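PDB 5KYO: Cyp101j2 from Sphingobium yanoikuyae, which is a haem-containing cytochrome P450 monooxygenase that probably hydroxylates the monoterpene 1,8-cineole. Local coordinates for residues I149-I161 and E175-I188. Sequence-based numbering, arbitrary orientation. Where two conformers were deposited one is given.
Sequences IEQVVTDLAVSLI and EFAEQLPVRIFMRI
The F176 ring packs into helix 149-161, among A157, L160 and I161, swung there by a CG anti to the backbone N (chi1 -175°). CE1 lies 3.8 Å from I161 CG1, CD1 rests near L160 CB, and A157 O sits at the ring edge, close to its plane. W396 of helix 382-399 meets the ring edge-to-face, and F172 of its own helix 172-177 also meets it.

At Q179 the aliphatic base is used: CB rests against both methyls of L160, while the chain bends at chi2 and NE2 bonds to H174 O. L180 CD2 follows, wedged between L156 and L160, 3.7 Å from L156 CD2. R183 then runs extended from CG to NE and crosses L156 at about a right angle, its CD 3.5 Å from L156 CD2 and nearly as close to CD1. R183 NH1 holds Q179 twice, bonding to backbone O at 2.9 Å and to OE1 at 3.1 Å, each on a lone pair in the carbonyl plane and near the guanidinium plane; the pair fixes the guanidinium's rotation and bridges the turn to helix 181-188. A leucine in its place would probably leave Q179 O and OE1 without their shared donor, the turn less firmly tied to the helix.

Next along, I184 sends CD1 to V153 CG2 (3.8 Å) and CG2 to I149 CG2. R187 lays its CG against V152 CG1, and V152 CG2 meets the guanidinium edge at NH1. I188 CG1 closes the row on I149 CD1; the side chain of I188 is about 5 Å from the haem. Helices 149-161 and 181-188 run near-antiparallel (149°, closest approach 10.2 Å). With A177, L180 and P181 on helix 273-288 and I184 on helix 382-399, this is the D-E pairing in the D, E, I, L four-helix core of the cytochrome P450 fold.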
ATOM      1  N   ILE A 149       7.710 -18.731  -2.576  1.00 18.56           N
ATOM      2  CA  ILE A 149       6.645 -17.930  -3.163  1.00 20.55           C
ATOM      3  C   ILE A 149       7.070 -17.447  -4.553  1.00 21.50           C
ATOM      4  O   ILE A 149       6.225 -17.205  -5.413  1.00 15.26           O
ATOM      5  CB  ILE A 149       6.266 -16.758  -2.239  1.00 27.38           C
ATOM      6  CG1 ILE A 149       5.796 -17.310  -0.888  1.00 25.81           C
ATOM      7  CG2 ILE A 149       5.187 -15.867  -2.852  1.00 30.91           C
ATOM      8  CD1 ILE A 149       4.784 -18.454  -0.995  1.00 20.81           C
ATOM      9  N   GLU A 150       8.379 -17.342  -4.786  1.00 16.84           N
ATOM     10  CA  GLU A 150       8.851 -16.844  -6.071  1.00 19.64           C
ATOM     11  C   GLU A 150       8.318 -17.671  -7.251  1.00 20.80           C
ATOM     12  O   GLU A 150       7.866 -17.104  -8.248  1.00 22.00           O
ATOM     13  CB  GLU A 150      10.386 -16.781  -6.124  1.00 18.36           C
ATOM     14  CG  GLU A 150      10.857 -16.051  -7.412  1.00 23.23           C
ATOM     15  CD  GLU A 150      12.322 -15.668  -7.415  1.00 41.16           C
ATOM     16  OE1 GLU A 150      13.056 -16.062  -6.487  1.00 47.55           O
ATOM     17  OE2 GLU A 150      12.740 -14.966  -8.362  1.00 51.27           O
ATOM     18  N   GLN A 151       8.356 -18.999  -7.145  1.00 20.11           N
ATOM     19  CA  GLN A 151       7.861 -19.849  -8.223  1.00 21.78           C
ATOM     20  C   GLN A 151       6.340 -19.782  -8.316  1.00 19.87           C
ATOM     21  O   GLN A 151       5.764 -19.929  -9.385  1.00 19.62           O
ATOM     22  CB  GLN A 151       8.316 -21.300  -8.021  1.00 26.34           C
ATOM     23  CG  GLN A 151       8.144 -22.181  -9.255  1.00 29.95           C
ATOM     24  CD  GLN A 151       8.800 -21.588 -10.494  1.00 35.66           C
ATOM     25  OE1 GLN A 151      10.018 -21.428 -10.542  1.00 35.50           O
ATOM     26  NE2 GLN A 151       7.994 -21.276 -11.504  1.00 35.76           N
ATOM     27  N   VAL A 152       5.685 -19.557  -7.184  1.00 18.68           N
ATOM     28  CA  VAL A 152       4.241 -19.333  -7.199  1.00 16.35           C
ATOM     29  C   VAL A 152       3.861 -18.063  -7.994  1.00 20.46           C
ATOM     30  O   VAL A 152       2.914 -18.081  -8.798  1.00 16.21           O
ATOM     31  CB  VAL A 152       3.695 -19.248  -5.757  1.00 17.20           C
ATOM     32  CG1 VAL A 152       2.294 -18.724  -5.746  1.00 18.28           C
ATOM     33  CG2 VAL A 152       3.756 -20.637  -5.103  1.00 23.91           C
ATOM     34  N   VAL A 153       4.602 -16.980  -7.791  1.00 15.24           N
ATOM     35  CA  VAL A 153       4.311 -15.744  -8.510  1.00 16.98           C
ATOM     36  C   VAL A 153       4.643 -15.979  -9.984  1.00 21.83           C
ATOM     37  O   VAL A 153       3.892 -15.588 -10.858  1.00 14.01           O
ATOM     38  CB  VAL A 153       5.096 -14.525  -7.967  1.00 17.80           C
ATOM     39  CG1 VAL A 153       4.698 -13.249  -8.723  1.00 14.94           C
ATOM     40  CG2 VAL A 153       4.831 -14.330  -6.490  1.00 19.15           C
ATOM     41  N   THR A 154       5.738 -16.685 -10.249  1.00 15.75           N
ATOM     42  CA  THR A 154       6.149 -16.931 -11.629  1.00 20.19           C
ATOM     43  C   THR A 154       5.090 -17.700 -12.417  1.00 18.75           C
ATOM     44  O   THR A 154       4.718 -17.310 -13.506  1.00 13.96           O
ATOM     45  CB  THR A 154       7.475 -17.690 -11.674  1.00 14.74           C
ATOM     46  OG1 THR A 154       8.504 -16.857 -11.128  1.00 19.66           O
ATOM     47  CG2 THR A 154       7.839 -18.078 -13.111  1.00 20.20           C
ATOM     48  N   ASP A 155       4.595 -18.796 -11.857  1.00 14.77           N
ATOM     49  CA  ASP A 155       3.628 -19.624 -12.576  1.00 15.39           C
ATOM     50  C   ASP A 155       2.316 -18.903 -12.804  1.00 17.98           C
ATOM     51  O   ASP A 155       1.669 -19.098 -13.829  1.00 17.29           O
ATOM     52  CB  ASP A 155       3.358 -20.937 -11.809  1.00 19.51           C
ATOM     53  CG  ASP A 155       4.574 -21.834 -11.754  1.00 29.78           C
ATOM     54  OD1 ASP A 155       5.505 -21.630 -12.565  1.00 33.36           O
ATOM     55  OD2 ASP A 155       4.595 -22.749 -10.906  1.00 34.75           O
ATOM     56  N   LEU A 156       1.909 -18.093 -11.827  1.00 20.88           N
ATOM     57  CA  LEU A 156       0.664 -17.331 -11.928  1.00 18.68           C
ATOM     58  C   LEU A 156       0.744 -16.225 -12.994  1.00 13.90           C
ATOM     59  O   LEU A 156      -0.132 -16.120 -13.841  1.00 17.78           O
ATOM     60  CB  LEU A 156       0.307 -16.727 -10.584  1.00 16.63           C
ATOM     61  CG  LEU A 156      -1.045 -16.019 -10.511  1.00 33.08           C
ATOM     62  CD1 LEU A 156      -2.148 -16.887 -11.116  1.00 32.68           C
ATOM     63  CD2 LEU A 156      -1.363 -15.660  -9.061  1.00 31.51           C
ATOM     64  N   ALA A 157       1.797 -15.413 -12.917  1.00 13.92           N
ATOM     65  CA  ALA A 157       2.084 -14.396 -13.922  1.00 13.92           C
ATOM     66  C   ALA A 157       2.106 -14.992 -15.305  1.00 13.89           C
ATOM     67  O   ALA A 157       1.475 -14.480 -16.212  1.00 13.86           O
ATOM     68  CB  ALA A 157       3.407 -13.719 -13.625  1.00 18.16           C
ATOM     69  N   VAL A 158       2.843 -16.090 -15.478  1.00 13.89           N
ATOM     70  CA  VAL A 158       2.961 -16.715 -16.792  1.00 13.87           C
ATOM     71  C   VAL A 158       1.606 -17.172 -17.313  1.00 15.61           C
ATOM     72  O   VAL A 158       1.285 -16.962 -18.475  1.00 13.81           O
ATOM     73  CB  VAL A 158       3.937 -17.939 -16.761  1.00 13.89           C
ATOM     74  CG1 VAL A 158       3.795 -18.794 -18.012  1.00 16.48           C
ATOM     75  CG2 VAL A 158       5.379 -17.484 -16.575  1.00 20.14           C
ATOM     76  N   SER A 159       0.811 -17.805 -16.447  1.00 18.78           N
ATOM     77  CA  SER A 159      -0.481 -18.335 -16.862  0.66 18.91           C
ATOM     78  C   SER A 159      -1.411 -17.199 -17.278  1.00 18.17           C
ATOM     79  O   SER A 159      -2.129 -17.303 -18.272  1.00 15.49           O
ATOM     80  CB  SER A 159      -1.108 -19.188 -15.746  0.66 16.33           C
ATOM     81  OG  SER A 159      -1.598 -18.400 -14.669  0.66 15.91           O
ATOM     82  N   LEU A 160      -1.377 -16.108 -16.536  1.00 13.80           N
ATOM     83  CA  LEU A 160      -2.236 -14.985 -16.859  1.00 13.79           C
ATOM     84  C   LEU A 160      -1.824 -14.350 -18.182  1.00 15.30           C
ATOM     85  O   LEU A 160      -2.670 -14.078 -19.022  1.00 16.32           O
ATOM     86  CB  LEU A 160      -2.213 -13.949 -15.732  1.00 18.06           C
ATOM     87  CG  LEU A 160      -2.784 -14.476 -14.398  1.00 13.82           C
ATOM     88  CD1 LEU A 160      -2.400 -13.561 -13.259  1.00 17.03           C
ATOM     89  CD2 LEU A 160      -4.299 -14.581 -14.486  1.00 13.80           C
ATOM     90  N   ILE A 161      -0.529 -14.129 -18.362  1.00 13.79           N
ATOM     91  CA  ILE A 161      -0.035 -13.496 -19.589  1.00 13.79           C
ATOM     92  C   ILE A 161      -0.307 -14.368 -20.798  1.00 18.17           C
ATOM     93  O   ILE A 161      -0.723 -13.868 -21.838  1.00 13.74           O
ATOM     94  CB  ILE A 161       1.484 -13.205 -19.492  1.00 13.82           C
ATOM     95  CG1 ILE A 161       1.747 -12.173 -18.372  1.00 13.84           C
ATOM     96  CG2 ILE A 161       2.053 -12.801 -20.852  1.00 14.47           C
ATOM     97  CD1 ILE A 161       3.184 -12.122 -17.905  1.00 13.88           C
ATOM     98  N   GLU A 175      -7.628  -7.887 -15.514  1.00 13.78           N
ATOM     99  CA  GLU A 175      -7.199  -9.179 -16.069  1.00 13.77           C
ATOM    100  C   GLU A 175      -5.848  -9.670 -15.573  1.00 13.79           C
ATOM    101  O   GLU A 175      -5.505 -10.843 -15.770  1.00 14.74           O
ATOM    102  CB  GLU A 175      -7.178  -9.108 -17.618  1.00 14.63           C
ATOM    103  CG  GLU A 175      -8.564  -8.878 -18.246  1.00 20.12           C
ATOM    104  CD  GLU A 175      -8.530  -8.775 -19.776  1.00 22.94           C
ATOM    105  OE1 GLU A 175      -8.116  -9.747 -20.436  1.00 24.66           O
ATOM    106  OE2 GLU A 175      -8.910  -7.711 -20.326  1.00 23.31           O
ATOM    107  N   PHE A 176      -5.066  -8.806 -14.933  1.00 13.82           N
ATOM    108  CA  PHE A 176      -3.731  -9.213 -14.485  1.00 13.84           C
ATOM    109  C   PHE A 176      -3.477  -8.844 -13.017  1.00 13.88           C
ATOM    110  O   PHE A 176      -3.374  -9.746 -12.159  1.00 16.59           O
ATOM    111  CB  PHE A 176      -2.629  -8.613 -15.381  1.00 13.85           C
ATOM    112  CG  PHE A 176      -1.251  -9.102 -15.038  1.00 13.87           C
ATOM    113  CD1 PHE A 176      -0.812 -10.335 -15.486  1.00 13.86           C
ATOM    114  CD2 PHE A 176      -0.427  -8.364 -14.199  1.00 13.91           C
ATOM    115  CE1 PHE A 176       0.446 -10.812 -15.118  1.00 13.88           C
ATOM    116  CE2 PHE A 176       0.825  -8.824 -13.845  1.00 17.44           C
ATOM    117  CZ  PHE A 176       1.259 -10.063 -14.303  1.00 15.30           C
ATOM    118  N   ALA A 177      -3.379  -7.539 -12.740  1.00 15.33           N
ATOM    119  CA  ALA A 177      -2.929  -7.045 -11.440  1.00 13.93           C
ATOM    120  C   ALA A 177      -3.803  -7.589 -10.327  1.00 13.94           C
ATOM    121  O   ALA A 177      -3.289  -8.053  -9.339  1.00 13.96           O
ATOM    122  CB  ALA A 177      -2.918  -5.506 -11.406  1.00 13.95           C
ATOM    123  N   GLU A 178      -5.116  -7.529 -10.514  1.00 13.91           N
ATOM    124  CA  GLU A 178      -6.074  -7.961  -9.486  1.00 13.92           C
ATOM    125  C   GLU A 178      -6.105  -9.478  -9.272  1.00 17.33           C
ATOM    126  O   GLU A 178      -6.620  -9.965  -8.252  1.00 17.45           O
ATOM    127  CB  GLU A 178      -7.481  -7.468  -9.832  1.00 13.90           C
ATOM    128  CG  GLU A 178      -7.712  -6.010  -9.425  1.00 25.90           C
ATOM    129  CD  GLU A 178      -9.006  -5.402  -9.969  1.00 32.63           C
ATOM    130  OE1 GLU A 178      -9.768  -6.107 -10.662  1.00 33.00           O
ATOM    131  OE2 GLU A 178      -9.258  -4.203  -9.692  1.00 24.47           O
ATOM    132  N   GLN A 179      -5.560 -10.226 -10.224  1.00 15.44           N
ATOM    133  CA  GLN A 179      -5.565 -11.689 -10.147  1.00 20.45           C
ATOM    134  C   GLN A 179      -4.428 -12.260  -9.302  1.00 13.91           C
ATOM    135  O   GLN A 179      -4.327 -13.465  -9.149  1.00 19.61           O
ATOM    136  CB  GLN A 179      -5.484 -12.281 -11.551  1.00 17.61           C
ATOM    137  CG  GLN A 179      -6.532 -11.745 -12.495  1.00 20.65           C
ATOM    138  CD  GLN A 179      -7.882 -12.359 -12.252  1.00 30.47           C
ATOM    139  OE1 GLN A 179      -8.018 -13.293 -11.462  1.00 33.70           O
ATOM    140  NE2 GLN A 179      -8.898 -11.831 -12.920  1.00 33.82           N
ATOM    141  N   LEU A 180      -3.557 -11.400  -8.787  1.00 13.94           N
ATOM    142  CA  LEU A 180      -2.332 -11.851  -8.126  1.00 17.75           C
ATOM    143  C   LEU A 180      -2.399 -11.952  -6.579  1.00 18.32           C
ATOM    144  O   LEU A 180      -2.032 -12.986  -6.016  1.00 14.02           O
ATOM    145  CB  LEU A 180      -1.165 -10.930  -8.520  1.00 13.99           C
ATOM    146  CG  LEU A 180      -0.699 -10.976  -9.977  1.00 19.09           C
ATOM    147  CD1 LEU A 180       0.333  -9.876 -10.240  1.00 19.24           C
ATOM    148  CD2 LEU A 180      -0.118 -12.353 -10.273  1.00 18.56           C
ATOM    149  N   PRO A 181      -2.820 -10.875  -5.882  1.00 14.02           N
ATOM    150  CA  PRO A 181      -2.451 -10.898  -4.451  1.00 14.06           C
ATOM    151  C   PRO A 181      -3.184 -11.900  -3.545  1.00 19.08           C
ATOM    152  O   PRO A 181      -2.594 -12.329  -2.543  1.00 15.83           O
ATOM    153  CB  PRO A 181      -2.757  -9.469  -3.981  1.00 14.08           C
ATOM    154  CG  PRO A 181      -2.729  -8.632  -5.230  1.00 19.57           C
ATOM    155  CD  PRO A 181      -3.252  -9.528  -6.322  1.00 17.82           C
ATOM    156  N   VAL A 182      -4.431 -12.235  -3.840  1.00 16.33           N
ATOM    157  CA  VAL A 182      -5.144 -13.143  -2.953  1.00 16.60           C
ATOM    158  C   VAL A 182      -4.558 -14.534  -3.142  1.00 14.32           C
ATOM    159  O   VAL A 182      -4.273 -15.244  -2.165  1.00 14.07           O
ATOM    160  CB  VAL A 182      -6.661 -13.139  -3.201  1.00 17.27           C
ATOM    161  CG1 VAL A 182      -7.373 -13.868  -2.044  1.00 14.03           C
ATOM    162  CG2 VAL A 182      -7.162 -11.724  -3.236  1.00 16.60           C
ATOM    163  N   ARG A 183      -4.335 -14.908  -4.395  1.00 14.01           N
ATOM    164  CA  ARG A 183      -3.680 -16.177  -4.705  1.00 17.87           C
ATOM    165  C   ARG A 183      -2.302 -16.307  -4.044  1.00 16.11           C
ATOM    166  O   ARG A 183      -1.949 -17.373  -3.569  1.00 15.83           O
ATOM    167  CB  ARG A 183      -3.543 -16.358  -6.225  1.00 15.47           C
ATOM    168  CG  ARG A 183      -4.848 -16.608  -6.955  1.00 14.83           C
ATOM    169  CD  ARG A 183      -4.554 -17.015  -8.397  1.00 14.82           C
ATOM    170  NE  ARG A 183      -5.725 -17.516  -9.107  1.00 21.01           N
ATOM    171  CZ  ARG A 183      -6.590 -16.748  -9.761  1.00 30.53           C
ATOM    172  NH1 ARG A 183      -6.423 -15.425  -9.787  1.00 24.72           N
ATOM    173  NH2 ARG A 183      -7.627 -17.306 -10.376  1.00 27.66           N
ATOM    174  N   ILE A 184      -1.525 -15.234  -4.008  1.00 14.06           N
ATOM    175  CA  ILE A 184      -0.208 -15.296  -3.375  1.00 18.57           C
ATOM    176  C   ILE A 184      -0.342 -15.425  -1.850  1.00 14.13           C
ATOM    177  O   ILE A 184       0.375 -16.204  -1.212  1.00 14.16           O
ATOM    178  CB  ILE A 184       0.623 -14.066  -3.715  1.00 19.17           C
ATOM    179  CG1 ILE A 184       0.948 -14.064  -5.215  1.00 22.22           C
ATOM    180  CG2 ILE A 184       1.916 -14.006  -2.871  1.00 16.39           C
ATOM    181  CD1 ILE A 184       1.493 -12.703  -5.726  1.00 21.64           C
ATOM    182  N   PHE A 185      -1.239 -14.632  -1.274  1.00 14.14           N
ATOM    183  CA  PHE A 185      -1.531 -14.747   0.151  1.00 18.35           C
ATOM    184  C   PHE A 185      -1.903 -16.183   0.514  1.00 17.93           C
ATOM    185  O   PHE A 185      -1.432 -16.730   1.524  1.00 17.43           O
ATOM    186  CB  PHE A 185      -2.652 -13.792   0.546  1.00 14.17           C
ATOM    187  CG  PHE A 185      -3.176 -14.031   1.935  1.00 21.04           C
ATOM    188  CD1 PHE A 185      -2.519 -13.500   3.039  1.00 21.55           C
ATOM    189  CD2 PHE A 185      -4.302 -14.811   2.138  1.00 22.41           C
ATOM    190  CE1 PHE A 185      -3.000 -13.732   4.333  1.00 20.49           C
ATOM    191  CE2 PHE A 185      -4.780 -15.046   3.431  1.00 24.53           C
ATOM    192  CZ  PHE A 185      -4.126 -14.501   4.513  1.00 18.77           C
ATOM    193  N   MET A 186      -2.744 -16.798  -0.311  1.00 15.18           N
ATOM    194  CA  MET A 186      -3.280 -18.113  -0.002  1.00 15.82           C
ATOM    195  C   MET A 186      -2.185 -19.174  -0.020  1.00 18.31           C
ATOM    196  O   MET A 186      -2.301 -20.197   0.650  1.00 14.15           O
ATOM    197  CB  MET A 186      -4.392 -18.471  -0.979  1.00 16.66           C
ATOM    198  CG  MET A 186      -5.650 -17.615  -0.806  1.00 14.07           C
ATOM    199  SD  MET A 186      -6.910 -18.017  -2.026  1.00 19.71           S
ATOM    200  CE  MET A 186      -7.363 -19.673  -1.523  1.00 33.88           C
ATOM    201  N   ARG A 187      -1.121 -18.940  -0.788  1.00 14.13           N
ATOM    202  CA  ARG A 187      -0.013 -19.896  -0.796  1.00 18.41           C
ATOM    203  C   ARG A 187       0.885 -19.664   0.429  1.00 20.67           C
ATOM    204  O   ARG A 187       1.514 -20.591   0.948  1.00 21.58           O
ATOM    205  CB  ARG A 187       0.789 -19.778  -2.102  1.00 20.52           C
ATOM    206  CG  ARG A 187       0.107 -20.402  -3.314  1.00 30.32           C
ATOM    207  CD  ARG A 187      -0.078 -21.911  -3.127  1.00 39.11           C
ATOM    208  NE  ARG A 187      -0.919 -22.508  -4.168  1.00 50.85           N
ATOM    209  CZ  ARG A 187      -0.481 -22.882  -5.369  1.00 55.01           C
ATOM    210  NH1 ARG A 187       0.797 -22.729  -5.695  1.00 53.45           N
ATOM    211  NH2 ARG A 187      -1.321 -23.420  -6.249  1.00 53.57           N
ATOM    212  N   ILE A 188       0.938 -18.419   0.892  1.00 16.26           N
ATOM    213  CA  ILE A 188       1.742 -18.068   2.055  1.00 18.76           C
ATOM    214  C   ILE A 188       1.162 -18.740   3.314  1.00 21.03           C
ATOM    215  O   ILE A 188       1.892 -19.319   4.142  1.00 16.12           O
ATOM    216  CB  ILE A 188       1.809 -16.541   2.232  1.00 14.28           C
ATOM    217  CG1 ILE A 188       2.807 -15.964   1.201  1.00 16.67           C
ATOM    218  CG2 ILE A 188       2.201 -16.168   3.697  1.00 15.24           C
ATOM    219  CD1 ILE A 188       2.702 -14.466   0.998  1.00 18.60           C
TER